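Local atomic coordinates of cerato-platanin 1 (Moniliophthora perniciosa, PDB entry 3SUJ), a protein that is of unknown function but belongs to the secreted cerato-platanin family of fungal proteins and binds zinc ions. Residues A[2-14]-A[84-97]. Numbering follows the deposited sequence. Where two conformers were deposited one is given.
Sequences AVKLSYDEAYDNP and DRSAEGFTASKQAM. With ZN (zinc ion), chain F.
Leu-5 CD1 lies against Phe-90 CB at 3.8 Å and also reaches the methyl of Ala-92. Leu-5 CG stands anti to the backbone N (chi1 174°), which brings CD1 over to Phe-90 CB; the two side chains cross at about a right angle. Val-3 CG2 meets the Phe-90 ring at CD1. Met-97 SD approaches Tyr-7 CD1 obliquely at 3.8 Å, a Met-aromatic contact. The Tyr-7 ring also runs alongside the aliphatic chain of Lys-94, whose ammonium pairs with Asp-98. Four backbone bonds join strands 3-7 and 90-92, from Phe-90 N to Lys-4 O through to Asp-8 N to Ala-92 O.

Further out, Tyr-11 OH donates to the anti lone pair of Asp-84 OD2 at 2.6 Å. The ring and carboxylate planes stand 80° apart. Asp-12 grips the start of helix 94-101. Its OD2 accepts from Lys-94 N at 2.8 Å, while OD1 takes Gln-95 N on the syn side and Gln-95 NE2 (2.8 Å) on the anti side. With an alanine in its place, both backbone amides would probably lose this acceptor, and the Gln-95 carboxamide, still bonded to a water, would turn more freely. Ser-93 is the N-cap residue: its OG accepts from Ala-96 N and is also hydrogen-bonded to Pro-44 O. At the other end Glu-88 OE2 binds zinc at 1.8 Å; a water links it, weakly, to Lys-4 NZ. The parallel pairing of 3-7 with 90-92 belongs to the double-psi beta-barrel fold of cerato-platanins.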
ATOM      1  N   ALA A   2      16.216  -4.614  -1.767  1.00 20.60           N
ATOM      2  CA  ALA A   2      14.786  -4.604  -2.221  1.00 18.42           C
ATOM      3  C   ALA A   2      13.879  -5.472  -1.312  1.00 16.39           C
ATOM      4  O   ALA A   2      14.304  -6.233  -0.391  1.00 20.10           O
ATOM      5  CB  ALA A   2      14.747  -5.114  -3.655  1.00 21.32           C
ATOM      6  N   VAL A   3      12.596  -5.268  -1.555  1.00 12.24           N
ATOM      7  CA  VAL A   3      11.590  -6.026  -0.819  0.50 10.59           C
ATOM      8  C   VAL A   3      10.535  -6.442  -1.785  1.00  9.91           C
ATOM      9  O   VAL A   3      10.454  -5.990  -2.916  1.00 11.06           O
ATOM     10  CB  VAL A   3      10.891  -5.184   0.270  0.50 11.17           C
ATOM     11  CG1 VAL A   3      11.900  -4.839   1.417  0.50 14.77           C
ATOM     12  CG2 VAL A   3      10.187  -3.959  -0.435  0.50 10.74           C
ATOM     13  N   LYS A   4       9.758  -7.395  -1.344  1.00  8.17           N
ATOM     14  CA  LYS A   4       8.681  -7.927  -2.168  1.00  9.80           C
ATOM     15  C   LYS A   4       7.458  -7.073  -2.192  1.00  8.69           C
ATOM     16  O   LYS A   4       7.047  -6.524  -1.145  1.00 11.02           O
ATOM     17  CB  LYS A   4       8.276  -9.299  -1.630  1.00 11.51           C
ATOM     18  CG  LYS A   4       9.351 -10.346  -1.830  1.00 15.14           C
ATOM     19  CD  LYS A   4       8.810 -11.708  -1.301  1.00 18.89           C
ATOM     20  CE  LYS A   4       9.990 -12.569  -1.042  1.00 28.06           C
ATOM     21  NZ  LYS A   4      10.006 -13.890  -1.729  1.00 28.74           N
ATOM     22  N   LEU A   5       6.833  -6.983  -3.336  1.00  7.64           N
ATOM     23  CA  LEU A   5       5.535  -6.357  -3.515  1.00  8.12           C
ATOM     24  C   LEU A   5       4.581  -7.369  -4.185  1.00  7.59           C
ATOM     25  O   LEU A   5       4.871  -7.849  -5.281  1.00  8.54           O
ATOM     26  CB  LEU A   5       5.644  -5.085  -4.369  1.00  8.23           C
ATOM     27  CG  LEU A   5       4.270  -4.496  -4.698  1.00 10.27           C
ATOM     28  CD1 LEU A   5       3.546  -3.946  -3.527  1.00  9.78           C
ATOM     29  CD2 LEU A   5       4.405  -3.433  -5.743  1.00 14.28           C
ATOM     30  N   SER A   6       3.448  -7.551  -3.545  1.00  7.22           N
ATOM     31  CA  SER A   6       2.348  -8.410  -4.050  1.00  8.54           C
ATOM     32  C   SER A   6       1.129  -7.569  -4.156  1.00  8.07           C
ATOM     33  O   SER A   6       1.174  -6.358  -3.827  1.00  7.80           O
ATOM     34  CB  SER A   6       2.099  -9.531  -3.072  1.00  9.82           C
ATOM     35  OG  SER A   6       3.324 -10.319  -3.015  1.00 11.92           O
ATOM     36  N   TYR A   7       0.007  -8.140  -4.594  1.00  7.96           N
ATOM     37  CA  TYR A   7      -1.229  -7.356  -4.637  1.00  7.93           C
ATOM     38  C   TYR A   7      -2.373  -8.138  -4.014  1.00  7.65           C
ATOM     39  O   TYR A   7      -2.296  -9.385  -3.894  1.00  8.55           O
ATOM     40  CB  TYR A   7      -1.577  -6.894  -6.016  1.00  9.46           C
ATOM     41  CG  TYR A   7      -2.140  -7.885  -6.954  1.00  9.09           C
ATOM     42  CD1 TYR A   7      -1.306  -8.641  -7.725  1.00 12.38           C
ATOM     43  CD2 TYR A   7      -3.527  -8.022  -7.088  1.00  7.57           C
ATOM     44  CE1 TYR A   7      -1.826  -9.586  -8.590  1.00 14.12           C
ATOM     45  CE2 TYR A   7      -4.082  -8.922  -7.961  1.00 10.31           C
ATOM     46  CZ  TYR A   7      -3.246  -9.702  -8.707  1.00 13.94           C
ATOM     47  OH  TYR A   7      -3.717 -10.648  -9.673  1.00 18.21           O
ATOM     48  N   ASP A   8      -3.426  -7.441  -3.672  1.00  8.06           N
ATOM     49  CA  ASP A   8      -4.653  -8.112  -3.196  1.00  8.53           C
ATOM     50  C   ASP A   8      -5.768  -7.194  -3.588  1.00  9.23           C
ATOM     51  O   ASP A   8      -5.802  -6.032  -3.210  1.00  8.93           O
ATOM     52  CB  ASP A   8      -4.650  -8.298  -1.682  1.00  9.52           C
ATOM     53  CG  ASP A   8      -5.687  -9.273  -1.234  1.00 12.50           C
ATOM     54  OD1 ASP A   8      -6.863  -9.057  -1.495  1.00 11.28           O
ATOM     55  OD2 ASP A   8      -5.290 -10.391  -0.710  1.00 20.14           O
ATOM     56  N   GLU A   9      -6.747  -7.719  -4.354  1.00  9.07           N
ATOM     57  CA  GLU A   9      -7.919  -6.943  -4.808  1.00 10.42           C
ATOM     58  C   GLU A   9      -8.825  -6.514  -3.733  1.00  8.74           C
ATOM     59  O   GLU A   9      -9.640  -5.634  -3.986  1.00  9.95           O
ATOM     60  CB  GLU A   9      -8.668  -7.723  -5.911  1.00 11.70           C
ATOM     61  CG  GLU A   9      -7.821  -7.827  -7.128  1.00 14.30           C
ATOM     62  CD  GLU A   9      -8.568  -8.363  -8.372  1.00 22.49           C
ATOM     63  OE1 GLU A   9      -9.231  -7.566  -8.979  1.00 23.93           O
ATOM     64  OE2 GLU A   9      -8.337  -9.503  -8.765  1.00 25.62           O
ATOM     65  N   ALA A  10      -8.655  -6.995  -2.513  1.00  8.65           N
ATOM     66  CA  ALA A  10      -9.390  -6.413  -1.419  1.00  9.60           C
ATOM     67  C   ALA A  10      -9.152  -4.916  -1.332  1.00  9.36           C
ATOM     68  O   ALA A  10     -10.012  -4.165  -0.962  1.00 10.22           O
ATOM     69  CB  ALA A  10      -9.078  -7.062  -0.111  1.00 11.28           C
ATOM     70  N   TYR A  11      -7.921  -4.468  -1.661  1.00  8.59           N
ATOM     71  CA  TYR A  11      -7.570  -3.025  -1.498  1.00  8.74           C
ATOM     72  C   TYR A  11      -8.149  -2.199  -2.622  1.00  9.65           C
ATOM     73  O   TYR A  11      -8.102  -0.977  -2.555  1.00 10.25           O
ATOM     74  CB  TYR A  11      -6.055  -2.864  -1.344  1.00  8.61           C
ATOM     75  CG  TYR A  11      -5.439  -3.611  -0.147  1.00  6.64           C
ATOM     76  CD1 TYR A  11      -5.877  -3.315   1.196  1.00  6.81           C
ATOM     77  CD2 TYR A  11      -4.437  -4.502  -0.316  1.00  2.00           C
ATOM     78  CE1 TYR A  11      -5.369  -3.912   2.269  1.00  2.00           C
ATOM     79  CE2 TYR A  11      -3.900  -5.076   0.751  1.00  7.26           C
ATOM     80  CZ  TYR A  11      -4.399  -4.803   2.057  1.00  8.04           C
ATOM     81  OH  TYR A  11      -3.724  -5.492   3.073  1.00 10.85           O
ATOM     82  N   ASP A  12      -8.726  -2.813  -3.652  1.00  9.38           N
ATOM     83  CA  ASP A  12      -9.362  -2.069  -4.715  1.00  9.64           C
ATOM     84  C   ASP A  12     -10.810  -1.656  -4.452  1.00  9.80           C
ATOM     85  O   ASP A  12     -11.387  -0.910  -5.269  1.00 11.09           O
ATOM     86  CB  ASP A  12      -9.313  -2.918  -5.970  1.00 11.29           C
ATOM     87  CG  ASP A  12      -7.888  -3.098  -6.444  1.00 10.27           C
ATOM     88  OD1 ASP A  12      -7.401  -2.356  -7.324  1.00 13.71           O
ATOM     89  OD2 ASP A  12      -7.215  -4.012  -5.998  1.00 12.79           O
ATOM     90  N   ASN A  13     -11.394  -2.144  -3.375  1.00 10.03           N
ATOM     91  CA  ASN A  13     -12.803  -1.827  -3.037  1.00 10.48           C
ATOM     92  C   ASN A  13     -12.837  -0.548  -2.193  1.00 11.23           C
ATOM     93  O   ASN A  13     -12.511  -0.579  -1.037  1.00  9.90           O
ATOM     94  CB  ASN A  13     -13.402  -2.980  -2.244  1.00 10.66           C
ATOM     95  CG  ASN A  13     -14.888  -2.807  -2.065  1.00 11.37           C
ATOM     96  OD1 ASN A  13     -15.414  -1.687  -2.245  1.00 12.85           O
ATOM     97  ND2 ASN A  13     -15.571  -3.865  -1.649  1.00 11.83           N
ATOM     98  N   PRO A  14     -13.334   0.574  -2.764  1.00 10.44           N
ATOM     99  CA  PRO A  14     -13.319   1.810  -2.023  1.00 10.53           C
ATOM    100  C   PRO A  14     -14.297   1.783  -0.868  1.00 12.20           C
ATOM    101  O   PRO A  14     -14.181   2.622   0.044  1.00 11.29           O
ATOM    102  CB  PRO A  14     -13.726   2.890  -3.026  1.00 11.12           C
ATOM    103  CG  PRO A  14     -14.606   2.110  -4.020  1.00 11.92           C
ATOM    104  CD  PRO A  14     -13.940   0.703  -4.128  1.00 12.08           C
ATOM    105  N   ASP A  84      -2.483  -1.720   6.722  1.00  7.00           N
ATOM    106  CA  ASP A  84      -2.769  -3.122   7.106  1.00  8.03           C
ATOM    107  C   ASP A  84      -1.460  -3.858   7.297  1.00  7.86           C
ATOM    108  O   ASP A  84      -0.438  -3.482   6.632  1.00  7.78           O
ATOM    109  CB  ASP A  84      -3.644  -3.760   5.961  1.00  8.44           C
ATOM    110  CG  ASP A  84      -4.407  -4.957   6.361  1.00  9.74           C
ATOM    111  OD1 ASP A  84      -4.728  -5.177   7.553  1.00 10.19           O
ATOM    112  OD2 ASP A  84      -4.794  -5.666   5.412  1.00 11.44           O
ATOM    113  N   ARG A  85      -1.403  -4.875   8.109  1.00  7.96           N
ATOM    114  CA  ARG A  85      -0.209  -5.690   8.149  1.00  8.15           C
ATOM    115  C   ARG A  85      -0.088  -6.615   6.927  1.00 10.10           C
ATOM    116  O   ARG A  85      -1.129  -7.172   6.447  1.00 13.12           O
ATOM    117  CB  ARG A  85      -0.208  -6.566   9.431  1.00  9.15           C
ATOM    118  CG  ARG A  85       1.013  -7.509   9.495  1.00 10.28           C
ATOM    119  CD  ARG A  85       1.336  -7.925  10.928  1.00  8.98           C
ATOM    120  NE  ARG A  85       2.505  -8.816  10.890  1.00 10.71           N
ATOM    121  CZ  ARG A  85       3.754  -8.386  10.664  1.00  9.08           C
ATOM    122  NH1 ARG A  85       4.043  -7.106  10.557  1.00  8.53           N
ATOM    123  NH2 ARG A  85       4.748  -9.269  10.501  1.00 10.99           N
ATOM    124  N   SER A  86       1.102  -6.777   6.356  1.00  9.17           N
ATOM    125  CA  SER A  86       1.426  -7.849   5.432  0.50 10.41           C
ATOM    126  C   SER A  86       2.512  -8.637   6.174  1.00 11.07           C
ATOM    127  O   SER A  86       3.361  -8.046   6.851  1.00 12.10           O
ATOM    128  CB  SER A  86       1.989  -7.196   4.142  0.50 11.07           C
ATOM    129  OG  SER A  86       2.054  -8.137   3.072  0.50 12.47           O
ATOM    130  N   ALA A  87       2.550  -9.947   5.992  1.00 15.01           N
ATOM    131  CA  ALA A  87       3.567 -10.672   6.728  1.00 15.22           C
ATOM    132  C   ALA A  87       5.015 -10.479   6.262  1.00 13.64           C
ATOM    133  O   ALA A  87       5.892 -10.525   7.127  1.00 14.21           O
ATOM    134  CB  ALA A  87       3.165 -12.165   6.994  1.00 19.66           C
ATOM    135  N   GLU A  88       5.257 -10.149   5.001  1.00 13.15           N
ATOM    136  CA  GLU A  88       6.580  -9.814   4.531  1.00 13.01           C
ATOM    137  C   GLU A  88       6.609  -8.889   3.345  1.00 12.39           C
ATOM    138  O   GLU A  88       6.263  -9.282   2.205  1.00 19.13           O
ATOM    139  CB  GLU A  88       7.363 -11.113   4.088  1.00 15.70           C
ATOM    140  CG  GLU A  88       8.907 -10.918   3.943  1.00 19.73           C
ATOM    141  CD  GLU A  88       9.740 -12.227   4.025  1.00 25.78           C
ATOM    142  OE1 GLU A  88       9.789 -12.840   5.101  1.00 28.40           O
ATOM    143  OE2 GLU A  88      10.413 -12.592   3.021  1.00 24.32           O
ATOM    144  N   GLY A  89       7.194  -7.760   3.421  1.00 10.67           N
ATOM    145  CA  GLY A  89       7.161  -6.848   2.325  1.00 11.66           C
ATOM    146  C   GLY A  89       5.823  -6.142   2.264  1.00  9.14           C
ATOM    147  O   GLY A  89       5.212  -5.816   3.314  1.00 10.84           O
ATOM    148  N   PHE A  90       5.382  -5.824   1.067  1.00  7.96           N
ATOM    149  CA  PHE A  90       4.226  -4.970   0.866  1.00  7.75           C
ATOM    150  C   PHE A  90       3.198  -5.704   0.013  1.00  7.31           C
ATOM    151  O   PHE A  90       3.560  -6.528  -0.858  1.00  7.49           O
ATOM    152  CB  PHE A  90       4.657  -3.719   0.078  1.00  7.76           C
ATOM    153  CG  PHE A  90       5.478  -2.761   0.922  1.00  9.12           C
ATOM    154  CD1 PHE A  90       6.824  -3.008   1.179  1.00 11.75           C
ATOM    155  CD2 PHE A  90       4.864  -1.714   1.555  1.00  9.12           C
ATOM    156  CE1 PHE A  90       7.560  -2.193   2.107  1.00 13.76           C
ATOM    157  CE2 PHE A  90       5.626  -0.904   2.388  1.00 11.37           C
ATOM    158  CZ  PHE A  90       6.905  -1.176   2.654  1.00 11.54           C
ATOM    159  N   THR A  91       1.932  -5.336   0.212  1.00  7.50           N
ATOM    160  CA  THR A  91       0.825  -5.887  -0.607  1.00  7.89           C
ATOM    161  C   THR A  91      -0.035  -4.697  -0.972  1.00  7.87           C
ATOM    162  O   THR A  91      -0.751  -4.176  -0.074  1.00 10.15           O
ATOM    163  CB  THR A  91       0.031  -6.917   0.149  1.00  7.97           C
ATOM    164  OG1 THR A  91       0.862  -7.974   0.564  1.00 10.11           O
ATOM    165  CG2 THR A  91      -1.057  -7.468  -0.771  1.00 10.23           C
ATOM    166  N   ALA A  92      -0.102  -4.302  -2.240  1.00  7.94           N
ATOM    167  CA  ALA A  92      -0.893  -3.139  -2.668  1.00  8.55           C
ATOM    168  C   ALA A  92      -2.147  -3.572  -3.361  1.00  8.26           C
ATOM    169  O   ALA A  92      -2.392  -4.759  -3.584  1.00  7.91           O
ATOM    170  CB  ALA A  92      -0.058  -2.258  -3.564  1.00  9.95           C
ATOM    171  N   SER A  93      -3.005  -2.613  -3.684  1.00  8.61           N
ATOM    172  CA  SER A  93      -4.104  -2.856  -4.591  1.00  7.82           C
ATOM    173  C   SER A  93      -3.602  -3.420  -5.882  1.00  8.75           C
ATOM    174  O   SER A  93      -2.467  -3.127  -6.323  1.00  8.76           O
ATOM    175  CB  SER A  93      -5.007  -1.623  -4.826  1.00 10.10           C
ATOM    176  OG  SER A  93      -4.409  -0.509  -5.729  1.00  9.54           O
ATOM    177  N   LYS A  94      -4.494  -4.125  -6.654  1.00  8.40           N
ATOM    178  CA  LYS A  94      -4.146  -4.505  -8.015  1.00  8.65           C
ATOM    179  C   LYS A  94      -3.939  -3.255  -8.882  1.00  9.13           C
ATOM    180  O   LYS A  94      -3.010  -3.289  -9.678  1.00  8.86           O
ATOM    181  CB  LYS A  94      -5.223  -5.430  -8.621  1.00 11.36           C
ATOM    182  CG  LYS A  94      -4.780  -6.000  -9.930  1.00 11.19           C
ATOM    183  CD  LYS A  94      -5.892  -6.909 -10.469  1.00 13.02           C
ATOM    184  CE  LYS A  94      -5.452  -7.404 -11.816  1.00 16.99           C
ATOM    185  NZ  LYS A  94      -5.669  -6.401 -12.901  1.00 28.31           N
ATOM    186  N   GLN A  95      -4.778  -2.254  -8.740  1.00  9.51           N
ATOM    187  CA  GLN A  95      -4.587  -1.043  -9.559  1.00 10.65           C
ATOM    188  C   GLN A  95      -3.175  -0.454  -9.308  1.00 10.35           C
ATOM    189  O   GLN A  95      -2.524  -0.026 -10.254  1.00 11.02           O
ATOM    190  CB  GLN A  95      -5.641  -0.030  -9.242  1.00 12.58           C
ATOM    191  CG  GLN A  95      -6.991  -0.307  -9.909  1.00 15.47           C
ATOM    192  CD  GLN A  95      -8.048   0.505  -9.327  1.00 18.33           C
ATOM    193  OE1 GLN A  95      -8.315   1.644  -9.867  1.00 20.08           O
ATOM    194  NE2 GLN A  95      -8.637   0.042  -8.227  1.00 15.22           N
ATOM    195  N   ALA A  96      -2.734  -0.386  -8.067  1.00  9.13           N
ATOM    196  CA  ALA A  96      -1.424   0.169  -7.787  1.00  9.72           C
ATOM    197  C   ALA A  96      -0.323  -0.671  -8.405  1.00  9.15           C
ATOM    198  O   ALA A  96       0.613  -0.136  -9.007  1.00  9.70           O
ATOM    199  CB  ALA A  96      -1.292   0.256  -6.326  1.00 10.47           C
ATOM    200  N   MET A  97      -0.427  -2.013  -8.291  1.00  8.05           N
ATOM    201  CA  MET A  97       0.610  -2.841  -8.835  1.00  8.57           C
ATOM    202  C   MET A  97       0.579  -2.832 -10.379  1.00  9.00           C
ATOM    203  O   MET A  97       1.650  -2.908 -10.986  1.00  8.85           O
ATOM    204  CB  MET A  97       0.546  -4.271  -8.251  1.00  9.41           C
ATOM    205  CG  MET A  97       1.776  -5.089  -8.706  1.00  9.76           C
ATOM    206  SD  MET A  97       1.872  -6.610  -7.741  1.00 11.90           S
ATOM    207  CE  MET A  97       3.175  -7.478  -8.558  1.00 11.19           C
TER
HETATM  208 ZN    ZN F 205      11.613 -13.889   3.438  0.50 20.59          ZN
HETATM  209  O   HOH W   1      11.913 -14.624   0.923  1.00 32.08           O
HETATM  210  O   HOH W   2       4.703  -9.166  -0.691  1.00 18.93           O
HETATM  211  O   HOH W   3      -1.546  -7.072   3.543  1.00 14.97           O
HETATM  212  O   HOH W   4     -11.179   1.021  -7.254  1.00 16.31           O